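ABC transporter substrate-binding protein (Rhizobium radiobacter, PDB 6TFS) probably serves as the periplasmic solute-binding component of an ABC importer related to peptide and nickel transporters, and here holds a sugar-glutamate conjugate. Local coordinates at residues A[67-72]-A[134-139]; A[112-117]-A[125-130]; A[330-335]-A[356-361]. One frame throughout, in Å; residues are numbered along the deposited sequence.

Interaction 1: residues A[67-72]-A[134-139]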
loop_
_atom_site.group_PDB
_atom_site.type_symbol
_atom_site.label_atom_id
_atom_site.label_comp_id
_atom_site.label_asym_id
_atom_site.label_seq_id
_atom_site.Cartn_x
_atom_site.Cartn_y
_atom_site.Cartn_z
ATOM N N LEU A 67 26.703 -3.843 -3.603
ATOM C CA LEU A 67 26.559 -2.383 -3.730
ATOM C C LEU A 67 26.418 -1.924 -5.183
ATOM O O LEU A 67 25.871 -0.850 -5.424
ATOM C CB LEU A 67 27.730 -1.620 -3.044
ATOM C CG LEU A 67 28.013 -1.946 -1.557
ATOM C CD1 LEU A 67 29.230 -1.181 -1.045
ATOM C CD2 LEU A 67 26.802 -1.690 -0.679
ATOM N N VAL A 68 26.931 -2.706 -6.146
ATOM C CA VAL A 68 26.866 -2.322 -7.558
ATOM C C VAL A 68 25.992 -3.318 -8.327
ATOM O O VAL A 68 26.317 -4.507 -8.386
ATOM C CB VAL A 68 28.276 -2.115 -8.190
ATOM C CG1 VAL A 68 28.170 -1.691 -9.660
ATOM C CG2 VAL A 68 29.090 -1.087 -7.399
ATOM N N TRP A 69 24.864 -2.831 -8.879
ATOM C CA TRP A 69 23.904 -3.654 -9.624
ATOM C C TRP A 69 23.764 -3.182 -11.060
ATOM O O TRP A 69 23.497 -2.005 -11.299
ATOM C CB TRP A 69 22.544 -3.667 -8.916
ATOM C CG TRP A 69 22.575 -4.333 -7.574
ATOM C CD1 TRP A 69 23.085 -3.822 -6.415
ATOM C CD2 TRP A 69 21.981 -5.591 -7.231
ATOM N NE1 TRP A 69 22.909 -4.712 -5.389
ATOM C CE2 TRP A 69 22.215 -5.802 -5.854
ATOM C CE3 TRP A 69 21.261 -6.563 -7.958
ATOM C CZ2 TRP A 69 21.812 -6.972 -5.197
ATOM C CZ3 TRP A 69 20.854 -7.719 -7.305
ATOM C CH2 TRP A 69 21.129 -7.916 -5.942
ATOM N N THR A 70 23.954 -4.099 -12.017
ATOM C CA THR A 70 23.893 -3.784 -13.447
ATOM C C THR A 70 22.722 -4.490 -14.114
ATOM O O THR A 70 22.612 -5.705 -14.035
ATOM C CB THR A 70 25.253 -4.058 -14.109
ATOM O OG1 THR A 70 26.265 -3.412 -13.337
ATOM C CG2 THR A 70 25.319 -3.559 -15.540
ATOM N N PHE A 71 21.865 -3.722 -14.783
ATOM C CA PHE A 71 20.665 -4.218 -15.459
ATOM C C PHE A 71 20.774 -4.085 -16.967
ATOM O O PHE A 71 21.125 -3.022 -17.487
ATOM C CB PHE A 71 19.402 -3.501 -14.934
ATOM C CG PHE A 71 19.100 -3.832 -13.493
ATOM C CD1 PHE A 71 19.781 -3.196 -12.458
ATOM C CD2 PHE A 71 18.163 -4.804 -13.170
ATOM C CE1 PHE A 71 19.562 -3.560 -11.129
ATOM C CE2 PHE A 71 17.925 -5.149 -11.837
ATOM C CZ PHE A 71 18.638 -4.535 -10.830
ATOM N N LYS A 72 20.490 -5.187 -17.664
ATOM C CA LYS A 72 20.489 -5.228 -19.123
ATOM C C LYS A 72 19.041 -5.145 -19.561
ATOM O O LYS A 72 18.235 -5.990 -19.180
ATOM C CB LYS A 72 21.180 -6.503 -19.654
ATOM C CG LYS A 72 22.709 -6.458 -19.566
ATOM C CD LYS A 72 23.360 -5.598 -20.674
ATOM C CE LYS A 72 24.861 -5.502 -20.532
ATOM N NZ LYS A 72 25.469 -4.665 -21.600
ATOM N N SER A 134 17.017 -5.777 0.211
ATOM C CA SER A 134 16.759 -6.285 -1.137
ATOM C C SER A 134 16.685 -5.135 -2.135
ATOM O O SER A 134 15.709 -4.375 -2.144
ATOM C CB SER A 134 15.464 -7.103 -1.176
ATOM O OG SER A 134 15.137 -7.487 -2.503
ATOM N N LEU A 135 17.707 -5.014 -2.989
ATOM C CA LEU A 135 17.689 -3.981 -4.016
ATOM C C LEU A 135 16.602 -4.275 -5.065
ATOM O O LEU A 135 15.936 -3.340 -5.523
ATOM C CB LEU A 135 19.067 -3.770 -4.677
ATOM C CG LEU A 135 18.986 -2.758 -5.814
ATOM C CD1 LEU A 135 19.434 -1.380 -5.424
ATOM C CD2 LEU A 135 19.467 -3.309 -7.082
ATOM N N LEU A 136 16.416 -5.569 -5.421
ATOM C CA LEU A 136 15.395 -5.989 -6.386
ATOM C C LEU A 136 13.987 -5.560 -5.966
ATOM O O LEU A 136 13.206 -5.162 -6.826
ATOM C CB LEU A 136 15.471 -7.490 -6.716
ATOM C CG LEU A 136 16.729 -7.954 -7.493
ATOM C CD1 LEU A 136 16.766 -9.473 -7.618
ATOM C CD2 LEU A 136 16.838 -7.275 -8.874
ATOM N N ALA A 137 13.700 -5.562 -4.639
ATOM C CA ALA A 137 12.434 -5.106 -4.045
ATOM C C ALA A 137 12.102 -3.650 -4.433
ATOM O O ALA A 137 10.969 -3.349 -4.801
ATOM C CB ALA A 137 12.514 -5.218 -2.532
ATOM N N LEU A 138 13.111 -2.768 -4.373
ATOM C CA LEU A 138 13.027 -1.350 -4.702
ATOM C C LEU A 138 12.762 -1.127 -6.184
ATOM O O LEU A 138 12.229 -0.092 -6.563
ATOM C CB LEU A 138 14.355 -0.650 -4.312
ATOM C CG LEU A 138 14.791 -0.728 -2.835
ATOM C CD1 LEU A 138 16.205 -0.157 -2.649
ATOM C CD2 LEU A 138 13.813 0.010 -1.942
ATOM N N LEU A 139 13.130 -2.097 -7.023
ATOM C CA LEU A 139 13.008 -1.974 -8.470
ATOM C C LEU A 139 11.852 -2.768 -9.065
ATOM O O LEU A 139 11.707 -2.816 -10.285
ATOM C CB LEU A 139 14.341 -2.341 -9.128
ATOM C CG LEU A 139 15.584 -1.633 -8.573
ATOM C CD1 LEU A 139 16.801 -2.149 -9.243
ATOM C CD2 LEU A 139 15.495 -0.104 -8.724
#
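Trp69 and Leu135 mark the nearest backbone approach of the two segments, their CA atoms 8.4 Å apart, and the gap widens to 10.6 Å between the CA atoms of Phe71 and Leu139. One partner is a strand, 68-72; the other is a short, weakly bonded helical turn, about 135-138. Its start is capped by Ser134, whose OG accepts from Ala137 N at 3.2 Å. With the backbones this far apart, side chains do all the joining. Leu135 lays its CD2 methyl over one face of the Trp69 indole in a CH-pi contact, 3.5 Å from the centroid of the five-membered ring and 22° off its normal. The fit is tight: Leu135 CD2 is 3.3 Å from Trp69 CG, and Leu135 chi2, at 99°, is away from a staggered value. Strand 68-73 is an inner member of a four-stranded antiparallel sheet, between 57-62 and 123-128. The helical turn packs against a face of that sheet, Leu135 and Leu139 touching Leu128 and Ile126, and Leu136 touching Trp60. Trp69 NE1 points elsewhere, donating to Gln66 O. An alanine in place of Trp69 is likely to leave Leu135 CD2 without its aromatic seat and Gln66 O without this donor. Phe71 is touched by Leu135, Leu136 and Leu139; Leu136 brings CD2 to the ring edge, in plane, 3.8 Å from Phe71 CE2, while Leu139 CD1 reaches Phe71 CZ at 3.4 Å.

Interaction 2: residues A[112-117]-A[125-130]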
loop_
_atom_site.group_PDB
_atom_site.type_symbol
_atom_site.label_atom_id
_atom_site.label_comp_id
_atom_site.label_asym_id
_atom_site.label_seq_id
_atom_site.Cartn_x
_atom_site.Cartn_y
_atom_site.Cartn_z
ATOM N N ALA A 112 19.701 4.734 0.238
ATOM C CA ALA A 112 21.019 4.125 0.061
ATOM C C ALA A 112 21.596 4.267 -1.355
ATOM O O ALA A 112 22.792 4.068 -1.511
ATOM C CB ALA A 112 21.016 2.667 0.501
ATOM N N ILE A 113 20.781 4.628 -2.375
ATOM C CA ILE A 113 21.302 4.821 -3.740
ATOM C C ILE A 113 22.233 6.046 -3.775
ATOM O O ILE A 113 21.842 7.138 -3.362
ATOM C CB ILE A 113 20.188 4.898 -4.837
ATOM C CG1 ILE A 113 19.407 3.555 -4.956
ATOM C CG2 ILE A 113 20.768 5.345 -6.196
ATOM C CD1 ILE A 113 18.218 3.531 -5.959
ATOM N N GLN A 114 23.465 5.840 -4.255
ATOM C CA GLN A 114 24.469 6.881 -4.430
ATOM C C GLN A 114 24.304 7.492 -5.840
ATOM O O GLN A 114 24.235 8.716 -5.972
ATOM C CB GLN A 114 25.873 6.287 -4.243
ATOM C CG GLN A 114 27.015 7.287 -4.360
ATOM C CD GLN A 114 28.320 6.570 -4.613
ATOM O OE1 GLN A 114 28.885 5.908 -3.731
ATOM N NE2 GLN A 114 28.820 6.669 -5.833
ATOM N N LYS A 115 24.220 6.628 -6.879
ATOM C CA LYS A 115 24.065 7.040 -8.277
ATOM C C LYS A 115 23.420 5.967 -9.168
ATOM O O LYS A 115 23.471 4.769 -8.870
ATOM C CB LYS A 115 25.399 7.537 -8.882
ATOM C CG LYS A 115 26.530 6.513 -8.898
ATOM C CD LYS A 115 27.786 7.071 -9.548
ATOM C CE LYS A 115 28.981 6.181 -9.307
ATOM N NZ LYS A 115 30.215 6.736 -9.924
ATOM N N VAL A 116 22.786 6.436 -10.253
ATOM C CA VAL A 116 22.126 5.636 -11.289
ATOM C C VAL A 116 22.715 6.134 -12.610
ATOM O O VAL A 116 22.627 7.326 -12.916
ATOM C CB VAL A 116 20.575 5.754 -11.260
ATOM C CG1 VAL A 116 19.944 4.798 -12.268
ATOM C CG2 VAL A 116 20.021 5.495 -9.862
ATOM N N GLU A 117 23.354 5.233 -13.362
ATOM C CA GLU A 117 24.037 5.594 -14.598
ATOM C C GLU A 117 23.586 4.787 -15.794
ATOM O O GLU A 117 23.364 3.580 -15.681
ATOM C CB GLU A 117 25.561 5.413 -14.443
ATOM C CG GLU A 117 26.204 6.181 -13.300
ATOM C CD GLU A 117 27.641 5.776 -13.015
ATOM O OE1 GLU A 117 27.892 4.577 -12.743
ATOM O OE2 GLU A 117 28.518 6.668 -13.056
ATOM N N ARG A 125 23.476 1.020 -14.509
ATOM C CA ARG A 125 24.262 0.664 -13.336
ATOM C C ARG A 125 23.746 1.465 -12.131
ATOM O O ARG A 125 23.639 2.693 -12.198
ATOM C CB ARG A 125 25.765 0.900 -13.556
ATOM C CG ARG A 125 26.636 0.393 -12.401
ATOM C CD ARG A 125 28.096 0.797 -12.519
ATOM N NE ARG A 125 28.725 0.234 -13.715
ATOM C CZ ARG A 125 29.363 0.947 -14.639
ATOM N NH1 ARG A 125 29.491 2.262 -14.504
ATOM N NH2 ARG A 125 29.888 0.349 -15.699
ATOM N N ILE A 126 23.436 0.760 -11.033
ATOM C CA ILE A 126 22.971 1.347 -9.772
ATOM C C ILE A 126 24.053 1.097 -8.726
ATOM O O ILE A 126 24.437 -0.054 -8.489
ATOM C CB ILE A 126 21.574 0.798 -9.331
ATOM C CG1 ILE A 126 20.489 1.172 -10.358
ATOM C CG2 ILE A 126 21.190 1.293 -7.907
ATOM C CD1 ILE A 126 19.284 0.255 -10.379
ATOM N N THR A 127 24.541 2.180 -8.110
ATOM C CA THR A 127 25.564 2.117 -7.071
ATOM C C THR A 127 24.936 2.518 -5.750
ATOM O O THR A 127 24.274 3.553 -5.665
ATOM C CB THR A 127 26.794 2.969 -7.455
ATOM O OG1 THR A 127 27.316 2.483 -8.691
ATOM C CG2 THR A 127 27.897 2.922 -6.402
ATOM N N LEU A 128 25.148 1.690 -4.725
ATOM C CA LEU A 128 24.636 1.919 -3.378
ATOM C C LEU A 128 25.764 2.384 -2.445
ATOM O O LEU A 128 26.888 1.904 -2.561
ATOM C CB LEU A 128 24.002 0.630 -2.823
ATOM C CG LEU A 128 22.791 0.049 -3.569
ATOM C CD1 LEU A 128 22.439 -1.308 -3.015
ATOM C CD2 LEU A 128 21.585 0.965 -3.469
ATOM N N THR A 129 25.446 3.306 -1.520
ATOM C CA THR A 129 26.360 3.842 -0.497
ATOM C C THR A 129 26.600 2.761 0.570
ATOM O O THR A 129 27.698 2.644 1.106
ATOM C CB THR A 129 25.734 5.116 0.149
ATOM O OG1 THR A 129 25.428 6.058 -0.876
ATOM C CG2 THR A 129 26.655 5.784 1.161
ATOM N N ARG A 130 25.549 1.999 0.881
ATOM C CA ARG A 130 25.513 0.934 1.879
ATOM C C ARG A 130 24.515 -0.131 1.405
ATOM O O ARG A 130 23.721 0.128 0.497
ATOM C CB ARG A 130 25.075 1.507 3.249
ATOM C CG ARG A 130 23.702 2.188 3.215
ATOM C CD ARG A 130 23.214 2.626 4.577
ATOM N NE ARG A 130 21.750 2.712 4.611
ATOM C CZ ARG A 130 21.046 3.807 4.331
ATOM N NH1 ARG A 130 21.662 4.940 4.010
ATOM N NH2 ARG A 130 19.722 3.780 4.383
HETATM O O HOH W 1 26.144 3.629 -10.791
#
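Glu117 and Arg125 cross at a slant, with the carboxylate and guanidinium planes turned 70° apart. Glu117 OE1 meets the guanidinium at its edge and takes a long, weak salt-bridge bond from Arg125 NH1 at 3.3 Å. The other carboxylate oxygen, Glu117 OE2, is 3.6 Å from Lys115 NZ, so one acid sits between two bases and probably offsets both charges. Lys115 has its CG tucked between the backbone N and carbonyl carbon (chi1 60°), then runs out fully extended alongside Thr127. Their side chains point the same way, Lys115 CG 3.8 Å from Thr127 CB. A water hydrogen-bonded to Thr127 OG1 at 2.7 Å also lies against Glu117 OE1, extending this polar face.

The opposite face is greasy. Val116 and Ile126 lie side by side, their CG1 atoms 4.1 Å apart, and both lean on Leu95 of helix 88-98. Farther along, Ile113 CG1 meets Leu128 CD2 at 3.7 Å. At the end of the pairing Ala112 sets its CB over the centre of the Arg130 guanidinium face, while Ala112 O receives Thr129 N almost straight on.

The pairing slips by one residue between Ile113 and Lys115, where Thr127 O takes Gln114 N at 2.8 Å and, more weakly, Lys115 N at 3.3 Å. Two residues facing one make this a classic beta bulge, set in the antiparallel hairpin of strands 113-120 and 123-128.

Interaction 3: residues A[330-335]-A[356-361]. With SO4 (sulfate ion), chain E.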
loop_
_atom_site.group_PDB
_atom_site.type_symbol
_atom_site.label_atom_id
_atom_site.label_comp_id
_atom_site.label_asym_id
_atom_site.label_seq_id
_atom_site.Cartn_x
_atom_site.Cartn_y
_atom_site.Cartn_z
ATOM N N VAL A 330 -11.530 10.740 28.879
ATOM C CA VAL A 330 -10.889 11.599 27.878
ATOM C C VAL A 330 -11.755 11.649 26.608
ATOM O O VAL A 330 -12.257 10.613 26.167
ATOM C CB VAL A 330 -9.457 11.029 27.558
ATOM C CG1 VAL A 330 -8.874 11.587 26.257
ATOM C CG2 VAL A 330 -8.492 11.273 28.705
ATOM N N THR A 331 -11.873 12.841 25.997
ATOM C CA THR A 331 -12.525 13.023 24.700
ATOM C C THR A 331 -11.427 13.280 23.665
ATOM O O THR A 331 -10.525 14.084 23.908
ATOM C CB THR A 331 -13.629 14.102 24.718
ATOM O OG1 THR A 331 -14.637 13.705 25.643
ATOM C CG2 THR A 331 -14.286 14.293 23.336
ATOM N N VAL A 332 -11.479 12.548 22.541
ATOM C CA VAL A 332 -10.530 12.667 21.433
ATOM C C VAL A 332 -11.324 12.843 20.153
ATOM O O VAL A 332 -12.286 12.106 19.925
ATOM C CB VAL A 332 -9.574 11.437 21.272
ATOM C CG1 VAL A 332 -8.340 11.817 20.451
ATOM C CG2 VAL A 332 -9.170 10.841 22.608
ATOM N N THR A 333 -10.896 13.779 19.300
ATOM C CA THR A 333 -11.511 14.007 17.997
ATOM C C THR A 333 -10.554 13.516 16.935
ATOM O O THR A 333 -9.465 14.056 16.789
ATOM C CB THR A 333 -11.939 15.476 17.798
ATOM O OG1 THR A 333 -12.841 15.834 18.838
ATOM C CG2 THR A 333 -12.624 15.699 16.450
HETATM N N MSE A 334 -10.960 12.494 16.200
HETATM C CA MSE A 334 -10.130 11.921 15.148
HETATM C C MSE A 334 -10.695 12.248 13.757
HETATM O O MSE A 334 -11.882 12.034 13.499
HETATM C CB MSE A 334 -9.999 10.394 15.371
HETATM C CG MSE A 334 -9.160 9.663 14.329
HETATM SE SE MSE A 334 -8.887 7.737 14.799
HETATM C CE MSE A 334 -10.383 6.996 13.765
ATOM N N VAL A 335 -9.826 12.751 12.869
ATOM C CA VAL A 335 -10.159 12.992 11.459
ATOM C C VAL A 335 -10.152 11.581 10.836
ATOM O O VAL A 335 -9.133 10.887 10.887
ATOM C CB VAL A 335 -9.173 13.972 10.746
ATOM C CG1 VAL A 335 -9.678 14.326 9.342
ATOM C CG2 VAL A 335 -8.951 15.241 11.585
ATOM N N GLY A 356 -13.240 1.741 28.217
ATOM C CA GLY A 356 -12.086 2.199 28.987
ATOM C C GLY A 356 -12.007 3.684 29.293
ATOM O O GLY A 356 -10.958 4.155 29.738
ATOM N N GLY A 357 -13.107 4.410 29.068
ATOM C CA GLY A 357 -13.208 5.835 29.375
ATOM C C GLY A 357 -12.902 6.818 28.256
ATOM O O GLY A 357 -12.779 8.016 28.515
ATOM N N PHE A 358 -12.792 6.349 27.012
ATOM C CA PHE A 358 -12.537 7.256 25.885
ATOM C C PHE A 358 -13.795 7.580 25.106
ATOM O O PHE A 358 -14.483 6.665 24.658
ATOM C CB PHE A 358 -11.480 6.679 24.916
ATOM C CG PHE A 358 -10.073 6.696 25.454
ATOM C CD1 PHE A 358 -9.601 5.651 26.253
ATOM C CD2 PHE A 358 -9.225 7.765 25.190
ATOM C CE1 PHE A 358 -8.305 5.681 26.778
ATOM C CE2 PHE A 358 -7.920 7.780 25.702
ATOM C CZ PHE A 358 -7.473 6.738 26.488
ATOM N N THR A 359 -14.080 8.880 24.917
ATOM C CA THR A 359 -15.156 9.335 24.039
ATOM C C THR A 359 -14.450 9.722 22.747
ATOM O O THR A 359 -13.782 10.766 22.684
ATOM C CB THR A 359 -15.994 10.490 24.637
ATOM O OG1 THR A 359 -16.626 10.040 25.834
ATOM C CG2 THR A 359 -17.077 11.011 23.651
ATOM N N LEU A 360 -14.534 8.845 21.744
ATOM C CA LEU A 360 -13.918 9.096 20.450
ATOM C C LEU A 360 -14.924 9.729 19.482
ATOM O O LEU A 360 -15.923 9.105 19.116
ATOM C CB LEU A 360 -13.288 7.811 19.868
ATOM C CG LEU A 360 -12.636 7.911 18.473
ATOM C CD1 LEU A 360 -11.410 8.849 18.481
ATOM C CD2 LEU A 360 -12.258 6.523 17.950
ATOM N N ASN A 361 -14.667 10.979 19.098
ATOM C CA ASN A 361 -15.476 11.696 18.116
ATOM C C ASN A 361 -14.824 11.539 16.755
ATOM O O ASN A 361 -13.591 11.587 16.635
ATOM C CB ASN A 361 -15.673 13.166 18.497
ATOM C CG ASN A 361 -16.529 13.361 19.744
ATOM O OD1 ASN A 361 -17.395 12.545 20.098
ATOM N ND2 ASN A 361 -16.315 14.461 20.433
HETATM S S SO4 E . -9.553 17.628 20.705
HETATM O O1 SO4 E . -9.656 18.798 19.829
HETATM O O2 SO4 E . -10.800 16.882 20.679
HETATM O O3 SO4 E . -8.484 16.743 20.229
HETATM O O4 SO4 E . -9.277 18.058 22.078
HETATM O O HOH W 2 -15.535 16.773 18.827
#
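Asn361 pairs with Val332 in a beta-alpha-beta unit: strands 330-337 and 358-365 run parallel and are connected through helix 340-353. Asn361 and Val330 bury most surface here, with Leu360 next. Asn361 is gripped by its backbone on the neighbouring strand, its N donating to Val332 O and its O accepting from selenomethionine Met334 N, each at 2.8 Å. Its side chain stays on the threonine face, where Asn361 ND2 lies 3.5 Å from Thr331 CG2. Val330 opens the ladder. Val330 N donates to Gly357 O at 3.0 Å, and Val330 O accepts from Thr359 N. Gly357, with positive phi, is the residue at which a Schellman motif ends the helix before strand 358-365 begins. On the apolar face Val330 lies beside Phe358 and points the same way, Val330 CG1 coming 4.0 Å from Phe358 CE2; the next valine on that face, Val332, brings CG2 to the ring edge. In Leu360, chi1 of 178° and chi2 of 65° together bring Leu360 CD1 to Met334 CB at 3.7 Å; helix 340-353 packs on this leucine through Ile349 and Val353. On the opposite face a water accepts from Asn361 ND2 and donates to Thr333 OG1, 2.9 Å from each. Thr333 OG1 also gives its proton to O2 of a sulfate, probably from the crystallisation liquor, 2.9 Å away.

Interactions 1 and 2 meet at one four-stranded sheet, to which interaction 1 contributes strand 68-73. Their centres are about 9 Å apart, and along the chain the hairpin of interaction 2 is nested inside the loop closed by interaction 1. They touch directly: Leu67 O is 2.7 Å from Leu128 N, probably hydrogen-bonded, and Leu139 CD1 packs on Ile126 CD1 at 3.6 Å. Interaction 3 comes later in the chain and lies across the molecule's centre, about 46 Å between centres from either of the others. It is parallel where the hairpin is antiparallel. The side chain of Met334 in interaction 3 is about 11 Å from the bound sugar-glutamate conjugate. All three contacts lie away from the magnesium-binding cysteines.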